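Local coordinates for amidohydrolase (Staphylococcus aureus, PDB 3NUR), which probably hydrolyses carbon-nitrogen bonds of amide-type substrates, as a metal-dependent TIM-barrel amidohydrolase whose natural substrate is not established, at residues E77-M82 against N127-F132; R145-C150 against E183-P188; G292-P297 against I320-L325; D309-A314 against E340-T345. One frame throughout, in Å; residues are numbered along the deposited sequence.

Contact 1: E77-M82 against N127-F132; sequences ERIQFM and NRFVGF
Met82, present as selenomethionine, reaches from helix 75-84 into the angle between Arg128 and Phe129. Its CB lies 3.7 Å from Arg128 NH2. Further out, SE comes within 3.6 Å of Phe129 CE1; it stands 4.5 Å from the ring centroid and 56° off the ring normal, an oblique Met-aromatic contact. The bend at chi3 (66°) carries the terminal CE on toward Arg128, whose own folded chain curls round it: CE is 3.3 Å from Arg128 O and 3.7 Å from Arg128 NH2. Met82 and Arg128 thus run past each other in opposite directions. Strand 129-131 is the third parallel strand of the 24-31, 87-94, 129-131 sheet, part of the TIM barrel, and the axis of 77-82 runs at 114° to that of 129-131, with closest approach 13.6 Å. Arg78 adds its aliphatic portion: CD sits 3.6 Å from Phe129 CE1, while NH2 is hydrogen-bonded to the carbonyl of His30, a calcium ligand. Ile79 CD1 lies over one face of the Arg128 guanidinium, 4.0 Å from NH1. That guanidinium is held by the carbonyls of Val87 and Gln88 and by Asn83 OD1, which fixes the flat surface the isoleucine methyl rests on.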
loop_
_atom_site.group_PDB
_atom_site.type_symbol
_atom_site.label_atom_id
_atom_site.label_comp_id
_atom_site.label_asym_id
_atom_site.label_seq_id
_atom_site.Cartn_x
_atom_site.Cartn_y
_atom_site.Cartn_z
ATOM N N GLU A 77 13.730 -16.498 8.313
ATOM C CA GLU A 77 12.617 -16.934 7.458
ATOM C C GLU A 77 12.394 -15.916 6.337
ATOM O O GLU A 77 12.197 -16.308 5.190
ATOM C CB GLU A 77 11.337 -17.087 8.270
ATOM C CG GLU A 77 11.298 -18.393 9.045
ATOM C CD GLU A 77 10.194 -18.454 10.080
ATOM O OE1 GLU A 77 9.003 -18.399 9.692
ATOM O OE2 GLU A 77 10.523 -18.584 11.280
ATOM N N ARG A 78 12.504 -14.627 6.667
ATOM C CA ARG A 78 12.345 -13.515 5.711
ATOM C C ARG A 78 13.455 -13.549 4.633
ATOM O O ARG A 78 13.172 -13.491 3.429
ATOM C CB ARG A 78 12.332 -12.186 6.477
ATOM C CG ARG A 78 11.924 -10.977 5.632
ATOM C CD ARG A 78 11.809 -9.709 6.470
ATOM N NE ARG A 78 10.768 -9.825 7.503
ATOM C CZ ARG A 78 9.486 -9.487 7.352
ATOM N NH1 ARG A 78 9.038 -9.036 6.176
ATOM N NH2 ARG A 78 8.634 -9.624 8.362
ATOM N N ILE A 79 14.719 -13.677 5.071
ATOM C CA ILE A 79 15.871 -13.717 4.155
ATOM C C ILE A 79 15.847 -14.933 3.255
ATOM O O ILE A 79 16.224 -14.824 2.083
ATOM C CB ILE A 79 17.216 -13.605 4.939
ATOM C CG1 ILE A 79 17.433 -12.176 5.475
ATOM C CG2 ILE A 79 18.427 -14.086 4.104
ATOM C CD1 ILE A 79 17.549 -10.976 4.402
ATOM N N GLN A 80 15.435 -16.099 3.800
ATOM C CA GLN A 80 15.328 -17.342 3.023
ATOM C C GLN A 80 14.359 -17.107 1.860
ATOM O O GLN A 80 14.697 -17.420 0.709
ATOM C CB GLN A 80 14.809 -18.496 3.902
ATOM C CG GLN A 80 14.736 -19.821 3.140
ATOM C CD GLN A 80 14.264 -20.952 4.006
ATOM O OE1 GLN A 80 13.149 -21.452 3.842
ATOM N NE2 GLN A 80 15.108 -21.390 4.943
ATOM N N PHE A 81 13.178 -16.502 2.160
ATOM C CA PHE A 81 12.179 -16.235 1.136
ATOM C C PHE A 81 12.730 -15.287 0.077
ATOM O O PHE A 81 12.632 -15.582 -1.107
ATOM C CB PHE A 81 10.866 -15.684 1.744
ATOM C CG PHE A 81 9.868 -15.229 0.689
ATOM C CD1 PHE A 81 9.013 -16.141 0.075
ATOM C CD2 PHE A 81 9.812 -13.895 0.290
ATOM C CE1 PHE A 81 8.117 -15.725 -0.921
ATOM C CE2 PHE A 81 8.916 -13.481 -0.703
ATOM C CZ PHE A 81 8.074 -14.400 -1.299
HETATM N N MSE A 82 13.319 -14.154 0.495
HETATM C CA MSE A 82 13.849 -13.163 -0.433
HETATM C C MSE A 82 14.936 -13.738 -1.336
HETATM O O MSE A 82 14.864 -13.556 -2.558
HETATM C CB MSE A 82 14.383 -11.958 0.324
HETATM C CG MSE A 82 13.277 -11.182 1.038
HETATM SE SE MSE A 82 14.042 -9.989 2.347
HETATM C CE MSE A 82 15.004 -8.773 1.174
ATOM N N ASN A 127 21.207 -2.987 3.047
ATOM C CA ASN A 127 21.182 -3.302 1.621
ATOM C C ASN A 127 19.955 -4.125 1.227
ATOM O O ASN A 127 19.672 -4.238 0.037
ATOM C CB ASN A 127 22.461 -4.035 1.214
ATOM C CG ASN A 127 23.705 -3.204 1.423
ATOM O OD1 ASN A 127 24.552 -3.520 2.262
ATOM N ND2 ASN A 127 23.822 -2.095 0.703
ATOM N N ARG A 128 19.210 -4.660 2.205
ATOM C CA ARG A 128 18.075 -5.538 1.891
ATOM C C ARG A 128 16.711 -4.976 2.218
ATOM O O ARG A 128 15.700 -5.573 1.846
ATOM C CB ARG A 128 18.241 -6.907 2.595
ATOM C CG ARG A 128 19.581 -7.627 2.365
ATOM C CD ARG A 128 19.889 -7.976 0.893
ATOM N NE ARG A 128 18.839 -8.772 0.235
ATOM C CZ ARG A 128 18.734 -10.097 0.305
ATOM N NH1 ARG A 128 19.613 -10.808 1.012
ATOM N NH2 ARG A 128 17.756 -10.725 -0.339
ATOM N N PHE A 129 16.678 -3.873 2.960
ATOM C CA PHE A 129 15.415 -3.297 3.409
ATOM C C PHE A 129 15.353 -1.799 3.297
ATOM O O PHE A 129 16.362 -1.101 3.430
ATOM C CB PHE A 129 15.115 -3.723 4.856
ATOM C CG PHE A 129 15.069 -5.216 5.066
ATOM C CD1 PHE A 129 13.982 -5.969 4.614
ATOM C CD2 PHE A 129 16.126 -5.881 5.673
ATOM C CE1 PHE A 129 13.957 -7.352 4.784
ATOM C CE2 PHE A 129 16.092 -7.265 5.859
ATOM C CZ PHE A 129 15.001 -7.992 5.423
ATOM N N VAL A 130 14.146 -1.315 3.045
ATOM C CA VAL A 130 13.798 0.100 2.994
ATOM C C VAL A 130 12.524 0.202 3.873
ATOM O O VAL A 130 11.700 -0.723 3.880
ATOM C CB VAL A 130 13.582 0.579 1.534
ATOM C CG1 VAL A 130 12.885 1.929 1.482
ATOM C CG2 VAL A 130 14.919 0.659 0.789
ATOM N N GLY A 131 12.379 1.294 4.616
ATOM C CA GLY A 131 11.208 1.408 5.479
ATOM C C GLY A 131 10.120 2.334 4.990
ATOM O O GLY A 131 10.395 3.370 4.374
ATOM N N PHE A 132 8.869 1.944 5.272
ATOM C CA PHE A 132 7.687 2.761 5.048
ATOM C C PHE A 132 7.158 3.092 6.437
ATOM O O PHE A 132 7.143 2.220 7.328
ATOM C CB PHE A 132 6.618 2.032 4.186
ATOM C CG PHE A 132 6.650 2.317 2.686
ATOM C CD1 PHE A 132 7.619 3.150 2.136
ATOM C CD2 PHE A 132 5.748 1.702 1.825
ATOM C CE1 PHE A 132 7.646 3.416 0.753
ATOM C CE2 PHE A 132 5.785 1.952 0.441
ATOM C CZ PHE A 132 6.719 2.827 -0.079
#

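Contact 2: R145-C150 against E183-P188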
loop_
_atom_site.group_PDB
_atom_site.type_symbol
_atom_site.label_atom_id
_atom_site.label_comp_id
_atom_site.label_asym_id
_atom_site.label_seq_id
_atom_site.Cartn_x
_atom_site.Cartn_y
_atom_site.Cartn_z
ATOM N N ARG A 145 3.862 15.093 11.490
ATOM C CA ARG A 145 5.159 15.289 12.165
ATOM C C ARG A 145 5.930 13.961 12.250
ATOM O O ARG A 145 7.144 13.938 12.033
ATOM C CB ARG A 145 4.961 15.884 13.581
ATOM C CG ARG A 145 4.448 17.332 13.572
ATOM C CD ARG A 145 4.614 18.043 14.922
ATOM N NE ARG A 145 4.006 17.298 16.027
ATOM C CZ ARG A 145 2.742 17.429 16.422
ATOM N NH1 ARG A 145 1.939 18.300 15.824
ATOM N NH2 ARG A 145 2.271 16.689 17.418
ATOM N N GLU A 146 5.224 12.848 12.510
ATOM C CA GLU A 146 5.859 11.519 12.541
ATOM C C GLU A 146 6.322 11.102 11.143
ATOM O O GLU A 146 7.347 10.445 11.005
ATOM C CB GLU A 146 4.921 10.460 13.142
ATOM C CG GLU A 146 5.535 9.066 13.288
ATOM C CD GLU A 146 6.784 8.921 14.149
ATOM O OE1 GLU A 146 7.221 9.924 14.763
ATOM O OE2 GLU A 146 7.300 7.785 14.250
ATOM N N PHE A 147 5.574 11.500 10.118
ATOM C CA PHE A 147 5.924 11.242 8.719
ATOM C C PHE A 147 7.269 11.918 8.407
ATOM O O PHE A 147 8.172 11.279 7.859
ATOM C CB PHE A 147 4.828 11.808 7.783
ATOM C CG PHE A 147 4.697 11.215 6.393
ATOM C CD1 PHE A 147 5.673 10.362 5.881
ATOM C CD2 PHE A 147 3.585 11.496 5.604
ATOM C CE1 PHE A 147 5.549 9.813 4.592
ATOM C CE2 PHE A 147 3.452 10.939 4.327
ATOM C CZ PHE A 147 4.439 10.104 3.821
ATOM N N GLU A 148 7.387 13.207 8.759
ATOM C CA GLU A 148 8.594 14.009 8.552
ATOM C C GLU A 148 9.766 13.377 9.304
ATOM O O GLU A 148 10.866 13.293 8.738
ATOM C CB GLU A 148 8.357 15.475 8.993
ATOM C CG GLU A 148 9.527 16.418 8.700
ATOM C CD GLU A 148 10.619 16.522 9.756
ATOM O OE1 GLU A 148 10.298 16.464 10.966
ATOM O OE2 GLU A 148 11.798 16.685 9.369
ATOM N N ARG A 149 9.529 12.919 10.563
ATOM C CA ARG A 149 10.563 12.282 11.389
ATOM C C ARG A 149 11.061 11.000 10.719
ATOM O O ARG A 149 12.262 10.794 10.629
ATOM C CB ARG A 149 10.052 11.990 12.810
ATOM C CG ARG A 149 11.134 11.470 13.743
ATOM C CD ARG A 149 10.593 11.142 15.109
ATOM N NE ARG A 149 9.897 9.857 15.154
ATOM C CZ ARG A 149 10.469 8.702 15.472
ATOM N NH1 ARG A 149 9.747 7.597 15.533
ATOM N NH2 ARG A 149 11.773 8.642 15.718
ATOM N N CYS A 150 10.140 10.164 10.211
ATOM C CA CYS A 150 10.490 8.917 9.536
ATOM C C CYS A 150 11.363 9.163 8.326
ATOM O O CYS A 150 12.352 8.461 8.134
ATOM C CB CYS A 150 9.227 8.147 9.158
ATOM S SG CYS A 150 8.421 7.345 10.562
ATOM N N GLU A 183 3.914 15.076 -0.353
ATOM C CA GLU A 183 4.414 15.779 -1.543
ATOM C C GLU A 183 5.689 16.582 -1.222
ATOM O O GLU A 183 6.674 16.496 -1.960
ATOM C CB GLU A 183 3.338 16.675 -2.161
ATOM C CG GLU A 183 3.714 17.102 -3.578
ATOM C CD GLU A 183 3.052 18.343 -4.144
ATOM O OE1 GLU A 183 2.753 19.278 -3.367
ATOM O OE2 GLU A 183 2.857 18.388 -5.380
ATOM N N ASN A 184 5.675 17.308 -0.085
ATOM C CA ASN A 184 6.810 18.105 0.401
ATOM C C ASN A 184 8.051 17.236 0.587
ATOM O O ASN A 184 9.147 17.666 0.231
ATOM C CB ASN A 184 6.457 18.803 1.715
ATOM C CG ASN A 184 5.696 20.105 1.556
ATOM O OD1 ASN A 184 5.495 20.622 0.448
ATOM N ND2 ASN A 184 5.258 20.682 2.675
ATOM N N LEU A 185 7.873 16.009 1.113
ATOM C CA LEU A 185 8.974 15.074 1.342
ATOM C C LEU A 185 9.357 14.274 0.083
ATOM O O LEU A 185 10.380 13.582 0.105
ATOM C CB LEU A 185 8.638 14.127 2.496
ATOM C CG LEU A 185 8.422 14.755 3.881
ATOM C CD1 LEU A 185 7.729 13.764 4.815
ATOM C CD2 LEU A 185 9.723 15.255 4.479
ATOM N N ASP A 186 8.552 14.386 -1.014
ATOM C CA ASP A 186 8.765 13.678 -2.292
ATOM C C ASP A 186 8.761 12.145 -2.108
ATOM O O ASP A 186 9.617 11.421 -2.636
ATOM C CB ASP A 186 10.039 14.172 -3.010
ATOM C CG ASP A 186 10.064 13.907 -4.498
ATOM O OD1 ASP A 186 8.970 13.864 -5.120
ATOM O OD2 ASP A 186 11.174 13.794 -5.056
ATOM N N VAL A 187 7.799 11.661 -1.307
ATOM C CA VAL A 187 7.686 10.224 -1.031
ATOM C C VAL A 187 6.248 9.750 -1.303
ATOM O O VAL A 187 5.322 10.542 -1.116
ATOM C CB VAL A 187 8.152 9.830 0.395
ATOM C CG1 VAL A 187 9.658 10.054 0.583
ATOM C CG2 VAL A 187 7.335 10.548 1.482
ATOM N N PRO A 188 6.037 8.460 -1.679
ATOM C CA PRO A 188 4.659 8.000 -1.923
ATOM C C PRO A 188 3.944 7.517 -0.647
ATOM O O PRO A 188 4.559 7.277 0.399
ATOM C CB PRO A 188 4.868 6.831 -2.891
ATOM C CG PRO A 188 6.171 6.220 -2.441
ATOM C CD PRO A 188 7.021 7.385 -1.975
#
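Leu185 meets helix 140-152 chiefly through CD1, which lies 3.8 Å from Glu148 CA and 4.0 Å from Phe147 O, so it touches backbone as well as side chain. The same CD1 stands over one face of the Phe147 ring, 4.1 Å above its plane and displaced toward the rim. The other methyl, CD2, approaches the aliphatic CG of Glu148, whose OE2 is hydrogen-bonded to Asn152. At Asp186 the chain leaves the helix: the positive phi (59°) and two bonds back into the last turn, one of them Asp186 N to Glu183 O, make a Schellman motif. This reversal turns the chain so that Val187 also faces helix 140-152. Val187 CG2, which lies between its own backbone N and carbonyl carbon, presses obliquely on the far end of the same ring, 3.7 Å from Phe147 CE1. Pro188 closes the sequence with its carbonyl oxygen at the ring edge, 4.4 Å from Phe147 CZ. With its CG anti to the backbone N (chi1 -157°), Phe147 is directed into this row of partners. Pro188 leads into strand 189-192, so the contact joins successive outer helices of the TIM barrel at the point where helix 176-185 hands over to its next strand.

Contact 3: G292-P297 against I320-L325; sequences GMLTKP and IEPEKL
Two loops that follow barrel strand positions pack together here, on the side of the TIM barrel where the calcium ion is bound. Leu294, at the centre of an inverse gamma turn, contributes the largest share of any residue, through CD1. That methyl lies 3.8 Å from Pro322 CB, 3.6 Å from Leu325 N and 4.1 Å from Leu325 CD1, so one carbon spans the proline ring, the peptide leading into Leu325 and the leucine side chain. The leucine extends straight to its CD1 tip because chi2 is anti (-178°). Its three partners are gathered by a type I beta turn from Pro322 to Leu325, whose Leu325 N to Pro322 O bond measures 3.2 Å. Such a turn brings its first and last residues side by side, and here both of them meet the same methyl. The loops come nearest in backbone at Gly292 and Pro322, where the CA atoms are 6.1 Å apart. The missing side chain of Gly292 permits this approach, since a CB there would lie tight against Ile320 CB, about 3.5 Å away; its carbonyl oxygen faces Ile320 CG2 at 3.9 Å. At the outer margin a water donates to Leu294 O and accepts from Lys324 NZ at 2.8 Å, forming a polar bridge beside the apolar core. Lys324 NZ also forms a salt bridge with Glu331.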
loop_
_atom_site.group_PDB
_atom_site.type_symbol
_atom_site.label_atom_id
_atom_site.label_comp_id
_atom_site.label_asym_id
_atom_site.label_seq_id
_atom_site.Cartn_x
_atom_site.Cartn_y
_atom_site.Cartn_z
ATOM N N GLY A 292 1.257 -10.168 -4.359
ATOM C CA GLY A 292 1.436 -11.618 -4.398
ATOM C C GLY A 292 0.355 -12.407 -5.120
ATOM O O GLY A 292 0.348 -13.643 -5.044
HETATM N N MSE A 293 -0.551 -11.717 -5.852
HETATM C CA MSE A 293 -1.611 -12.387 -6.628
HETATM C C MSE A 293 -1.049 -12.506 -8.052
HETATM O O MSE A 293 -1.226 -11.613 -8.865
HETATM C CB MSE A 293 -2.918 -11.563 -6.624
HETATM C CG MSE A 293 -3.598 -11.482 -5.263
HETATM SE SE MSE A 293 -5.038 -10.119 -5.287
HETATM C CE MSE A 293 -5.916 -10.526 -6.921
ATOM N N LEU A 294 -0.306 -13.582 -8.307
ATOM C CA LEU A 294 0.446 -13.735 -9.545
ATOM C C LEU A 294 -0.374 -14.370 -10.640
ATOM O O LEU A 294 -0.190 -15.536 -10.994
ATOM C CB LEU A 294 1.788 -14.439 -9.264
ATOM C CG LEU A 294 2.651 -13.823 -8.127
ATOM C CD1 LEU A 294 3.962 -14.570 -7.984
ATOM C CD2 LEU A 294 2.885 -12.323 -8.326
ATOM N N THR A 295 -1.321 -13.577 -11.158
ATOM C CA THR A 295 -2.286 -14.047 -12.142
ATOM C C THR A 295 -2.209 -13.184 -13.393
ATOM O O THR A 295 -2.227 -11.955 -13.297
ATOM C CB THR A 295 -3.675 -14.115 -11.490
ATOM O OG1 THR A 295 -4.000 -12.818 -10.967
ATOM C CG2 THR A 295 -3.747 -15.175 -10.354
ATOM N N LYS A 296 -2.027 -13.830 -14.552
ATOM C CA LYS A 296 -1.868 -13.131 -15.833
ATOM C C LYS A 296 -3.056 -12.244 -16.288
ATOM O O LYS A 296 -2.799 -11.137 -16.773
ATOM C CB LYS A 296 -1.446 -14.122 -16.940
ATOM C CG LYS A 296 -1.022 -13.453 -18.235
ATOM C CD LYS A 296 -0.481 -14.441 -19.277
ATOM C CE LYS A 296 -0.107 -13.767 -20.589
ATOM N NZ LYS A 296 -1.304 -13.231 -21.319
ATOM N N PRO A 297 -4.337 -12.682 -16.231
ATOM C CA PRO A 297 -5.411 -11.815 -16.765
ATOM C C PRO A 297 -5.484 -10.410 -16.161
ATOM O O PRO A 297 -5.697 -9.440 -16.888
ATOM C CB PRO A 297 -6.683 -12.644 -16.540
ATOM C CG PRO A 297 -6.183 -14.087 -16.448
ATOM C CD PRO A 297 -4.881 -13.966 -15.730
ATOM N N ILE A 320 1.145 -13.975 2.210
ATOM C CA ILE A 320 1.275 -14.806 1.011
ATOM C C ILE A 320 2.790 -15.057 0.878
ATOM O O ILE A 320 3.564 -14.113 1.035
ATOM C CB ILE A 320 0.696 -14.187 -0.306
ATOM C CG1 ILE A 320 -0.760 -13.682 -0.109
ATOM C CG2 ILE A 320 0.762 -15.232 -1.452
ATOM C CD1 ILE A 320 -1.427 -13.098 -1.349
ATOM N N GLU A 321 3.209 -16.308 0.580
ATOM C CA GLU A 321 4.615 -16.633 0.298
ATOM C C GLU A 321 4.602 -17.228 -1.124
ATOM O O GLU A 321 4.596 -18.456 -1.279
ATOM C CB GLU A 321 5.223 -17.591 1.353
ATOM C CG GLU A 321 5.308 -16.940 2.733
ATOM C CD GLU A 321 5.845 -17.784 3.881
ATOM O OE1 GLU A 321 6.844 -18.511 3.678
ATOM O OE2 GLU A 321 5.305 -17.660 5.004
ATOM N N PRO A 322 4.479 -16.367 -2.170
ATOM C CA PRO A 322 4.321 -16.900 -3.536
ATOM C C PRO A 322 5.547 -17.622 -4.063
ATOM O O PRO A 322 6.616 -17.026 -4.222
ATOM C CB PRO A 322 3.900 -15.676 -4.369
ATOM C CG PRO A 322 4.336 -14.507 -3.594
ATOM C CD PRO A 322 4.438 -14.886 -2.154
ATOM N N GLU A 323 5.393 -18.942 -4.282
ATOM C CA GLU A 323 6.470 -19.827 -4.737
ATOM C C GLU A 323 6.994 -19.486 -6.138
ATOM O O GLU A 323 8.132 -19.843 -6.451
ATOM C CB GLU A 323 6.068 -21.318 -4.610
ATOM C CG GLU A 323 5.083 -21.804 -5.664
ATOM C CD GLU A 323 4.287 -23.054 -5.332
ATOM O OE1 GLU A 323 3.807 -23.175 -4.181
ATOM O OE2 GLU A 323 4.088 -23.883 -6.250
ATOM N N LYS A 324 6.183 -18.772 -6.954
ATOM C CA LYS A 324 6.530 -18.365 -8.330
ATOM C C LYS A 324 6.935 -16.882 -8.452
ATOM O O LYS A 324 7.108 -16.378 -9.570
ATOM C CB LYS A 324 5.363 -18.673 -9.283
ATOM C CG LYS A 324 5.226 -20.166 -9.610
ATOM C CD LYS A 324 4.008 -20.440 -10.493
ATOM C CE LYS A 324 4.229 -20.108 -11.956
ATOM N NZ LYS A 324 2.960 -19.721 -12.631
ATOM N N LEU A 325 7.137 -16.187 -7.303
ATOM C CA LEU A 325 7.534 -14.780 -7.346
ATOM C C LEU A 325 8.733 -14.507 -8.274
ATOM O O LEU A 325 8.665 -13.613 -9.121
ATOM C CB LEU A 325 7.786 -14.235 -5.931
ATOM C CG LEU A 325 7.915 -12.715 -5.871
ATOM C CD1 LEU A 325 6.527 -12.031 -6.015
ATOM C CD2 LEU A 325 8.549 -12.293 -4.602
HETATM O O HOH W 1 2.120 -17.640 -10.955
#

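Contact 4: D309-A314 against E340-T345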
loop_
_atom_site.group_PDB
_atom_site.type_symbol
_atom_site.label_atom_id
_atom_site.label_comp_id
_atom_site.label_asym_id
_atom_site.label_seq_id
_atom_site.Cartn_x
_atom_site.Cartn_y
_atom_site.Cartn_z
ATOM N N ASP A 309 5.032 1.521 -16.942
ATOM C CA ASP A 309 5.775 2.455 -16.095
ATOM C C ASP A 309 5.157 2.631 -14.711
ATOM O O ASP A 309 5.788 3.222 -13.841
ATOM C CB ASP A 309 5.888 3.832 -16.782
ATOM C CG ASP A 309 6.766 3.868 -18.026
ATOM O OD1 ASP A 309 7.866 3.274 -17.995
ATOM O OD2 ASP A 309 6.394 4.570 -18.993
ATOM N N ARG A 310 3.909 2.178 -14.538
ATOM C CA ARG A 310 3.155 2.387 -13.298
ATOM C C ARG A 310 2.987 1.117 -12.481
ATOM O O ARG A 310 2.275 1.127 -11.472
ATOM C CB ARG A 310 1.772 3.033 -13.626
ATOM C CG ARG A 310 1.835 4.329 -14.467
ATOM C CD ARG A 310 2.778 5.412 -13.942
ATOM N NE ARG A 310 2.337 5.912 -12.640
ATOM C CZ ARG A 310 2.793 7.029 -12.077
ATOM N NH1 ARG A 310 3.710 7.765 -12.695
ATOM N NH2 ARG A 310 2.332 7.419 -10.894
ATOM N N ILE A 311 3.661 0.031 -12.878
ATOM C CA ILE A 311 3.539 -1.238 -12.160
ATOM C C ILE A 311 4.764 -1.510 -11.295
ATOM O O ILE A 311 5.899 -1.460 -11.776
ATOM C CB ILE A 311 3.222 -2.417 -13.134
ATOM C CG1 ILE A 311 1.932 -2.134 -13.962
ATOM C CG2 ILE A 311 3.129 -3.761 -12.394
ATOM C CD1 ILE A 311 1.759 -3.075 -15.162
ATOM N N LEU A 312 4.518 -1.815 -10.022
ATOM C CA LEU A 312 5.566 -2.168 -9.061
ATOM C C LEU A 312 5.360 -3.606 -8.622
ATOM O O LEU A 312 4.260 -4.114 -8.756
ATOM C CB LEU A 312 5.532 -1.236 -7.828
ATOM C CG LEU A 312 5.704 0.254 -8.082
ATOM C CD1 LEU A 312 5.474 1.054 -6.789
ATOM C CD2 LEU A 312 7.069 0.565 -8.690
ATOM N N TYR A 313 6.415 -4.280 -8.147
ATOM C CA TYR A 313 6.310 -5.672 -7.723
ATOM C C TYR A 313 6.065 -5.768 -6.218
ATOM O O TYR A 313 6.408 -4.847 -5.480
ATOM C CB TYR A 313 7.558 -6.451 -8.177
ATOM C CG TYR A 313 7.323 -7.906 -8.526
ATOM C CD1 TYR A 313 6.127 -8.323 -9.105
ATOM C CD2 TYR A 313 8.319 -8.861 -8.322
ATOM C CE1 TYR A 313 5.925 -9.655 -9.477
ATOM C CE2 TYR A 313 8.130 -10.196 -8.689
ATOM C CZ TYR A 313 6.928 -10.589 -9.256
ATOM O OH TYR A 313 6.736 -11.909 -9.599
ATOM N N ALA A 314 5.396 -6.831 -5.777
ATOM C CA ALA A 314 5.039 -7.024 -4.355
ATOM C C ALA A 314 4.579 -8.453 -4.147
ATOM O O ALA A 314 3.935 -9.018 -5.033
ATOM C CB ALA A 314 3.923 -6.064 -3.949
ATOM N N GLU A 340 12.533 -5.478 -16.437
ATOM C CA GLU A 340 13.429 -4.627 -15.612
ATOM C C GLU A 340 12.657 -3.516 -14.883
ATOM O O GLU A 340 12.892 -3.287 -13.687
ATOM C CB GLU A 340 14.559 -4.021 -16.461
ATOM C CG GLU A 340 15.621 -5.016 -16.898
ATOM C CD GLU A 340 16.691 -4.436 -17.811
ATOM O OE1 GLU A 340 17.125 -3.284 -17.570
ATOM O OE2 GLU A 340 17.114 -5.142 -18.756
ATOM N N LYS A 341 11.713 -2.876 -15.591
ATOM C CA LYS A 341 10.878 -1.800 -15.044
ATOM C C LYS A 341 10.044 -2.281 -13.849
ATOM O O LYS A 341 10.093 -1.674 -12.768
ATOM C CB LYS A 341 9.979 -1.183 -16.139
ATOM C CG LYS A 341 10.739 -0.293 -17.114
ATOM C CD LYS A 341 9.813 0.344 -18.142
ATOM C CE LYS A 341 10.517 1.470 -18.860
ATOM N NZ LYS A 341 9.618 2.130 -19.841
ATOM N N ILE A 342 9.306 -3.372 -14.046
ATOM C CA ILE A 342 8.460 -3.934 -12.987
ATOM C C ILE A 342 9.298 -4.472 -11.835
ATOM O O ILE A 342 8.948 -4.231 -10.678
ATOM C CB ILE A 342 7.518 -5.045 -13.541
ATOM C CG1 ILE A 342 6.575 -4.493 -14.615
ATOM C CG2 ILE A 342 6.723 -5.734 -12.388
ATOM C CD1 ILE A 342 5.932 -5.691 -15.445
ATOM N N SER A 343 10.386 -5.204 -12.147
ATOM C CA SER A 343 11.219 -5.810 -11.116
ATOM C C SER A 343 11.921 -4.780 -10.230
ATOM O O SER A 343 11.871 -4.905 -8.995
ATOM C CB SER A 343 12.235 -6.763 -11.741
ATOM O OG SER A 343 12.795 -7.648 -10.784
ATOM N N TYR A 344 12.587 -3.787 -10.843
ATOM C CA TYR A 344 13.405 -2.848 -10.068
ATOM C C TYR A 344 13.386 -1.378 -10.475
ATOM O O TYR A 344 13.437 -0.522 -9.587
ATOM C CB TYR A 344 14.865 -3.377 -10.203
ATOM C CG TYR A 344 15.890 -2.854 -9.220
ATOM C CD1 TYR A 344 16.287 -3.620 -8.125
ATOM C CD2 TYR A 344 16.563 -1.656 -9.453
ATOM C CE1 TYR A 344 17.256 -3.159 -7.229
ATOM C CE2 TYR A 344 17.522 -1.177 -8.555
ATOM C CZ TYR A 344 17.864 -1.932 -7.444
ATOM O OH TYR A 344 18.799 -1.472 -6.548
ATOM N N THR A 345 13.440 -1.073 -11.781
ATOM C CA THR A 345 13.629 0.318 -12.212
ATOM C C THR A 345 12.518 1.285 -11.891
ATOM O O THR A 345 12.824 2.408 -11.494
ATOM C CB THR A 345 14.219 0.478 -13.625
ATOM O OG1 THR A 345 13.203 0.289 -14.597
ATOM C CG2 THR A 345 15.444 -0.401 -13.891
HETATM O O HOH W 2 9.240 -3.394 -8.133
#
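Ile311 and Ile342 lie side by side and point the same way, with their CG2 methyls 4.1 Å apart. In both residues CG2 is anti to the backbone N, and these branches are the ones that meet. Phe299 of helix 296-306 packs on both isoleucines. Tyr313 approaches Ile342 differently: its CB lies 3.6 Å from Ile342 O, and the ring meets Ile342 CG2 obliquely, while the phenol end leads away to a hydrogen bond with the Leu325 carbonyl. Between them a water accepts from Tyr313 N and is 2.7 Å from Ile342 O, to which it can donate. This water links the two backbones where the direct Tyr313 N to Ile342 O separation is 3.6 Å. Through backbone bonds of Leu312 to Ile288 and of Tyr313 to Phe27, 311-314 bridges strands 286-288 and 24-31, consistent with the last strand position that closes the TIM barrel, and helix 336-351 covers its outside. Within that helix Glu340 O takes the alpha-type bond of Tyr344 N and also the pi-type bond of Thr345 N, from opposite faces of its plane. At the exposed margin Asp309 and Lys341 cross at a slant. The lysine, extended beyond CG, brings NZ to 2.8 Å from Asp309 OD1 in a salt bridge, on the syn side and 20° out of the carboxylate plane.

In the fold
Contacts 3 and 4 are the most closely joined: their segments alternate along the chain, their centres are 15 Å apart, and Gly292 N approaches Ala314 O at 3.0 Å, a probable hydrogen bond. Contact 1 meets contact 3 through Phe81, whose CZ is 3.8 Å from Pro322 CD, and meets contact 2 through Phe132 CZ, 4.2 Å from Pro188 CG. Contacts 2 and 3 lie on opposite sides of the chain's centre, about 31 Å between centres. From the calcium ion, bound by Glu28, His30, His192 and Asp316, the side chains of Ile320 in contact 3, Arg78 in contact 1 and Leu312 in contact 4 lie about 7, 11 and 13 Å.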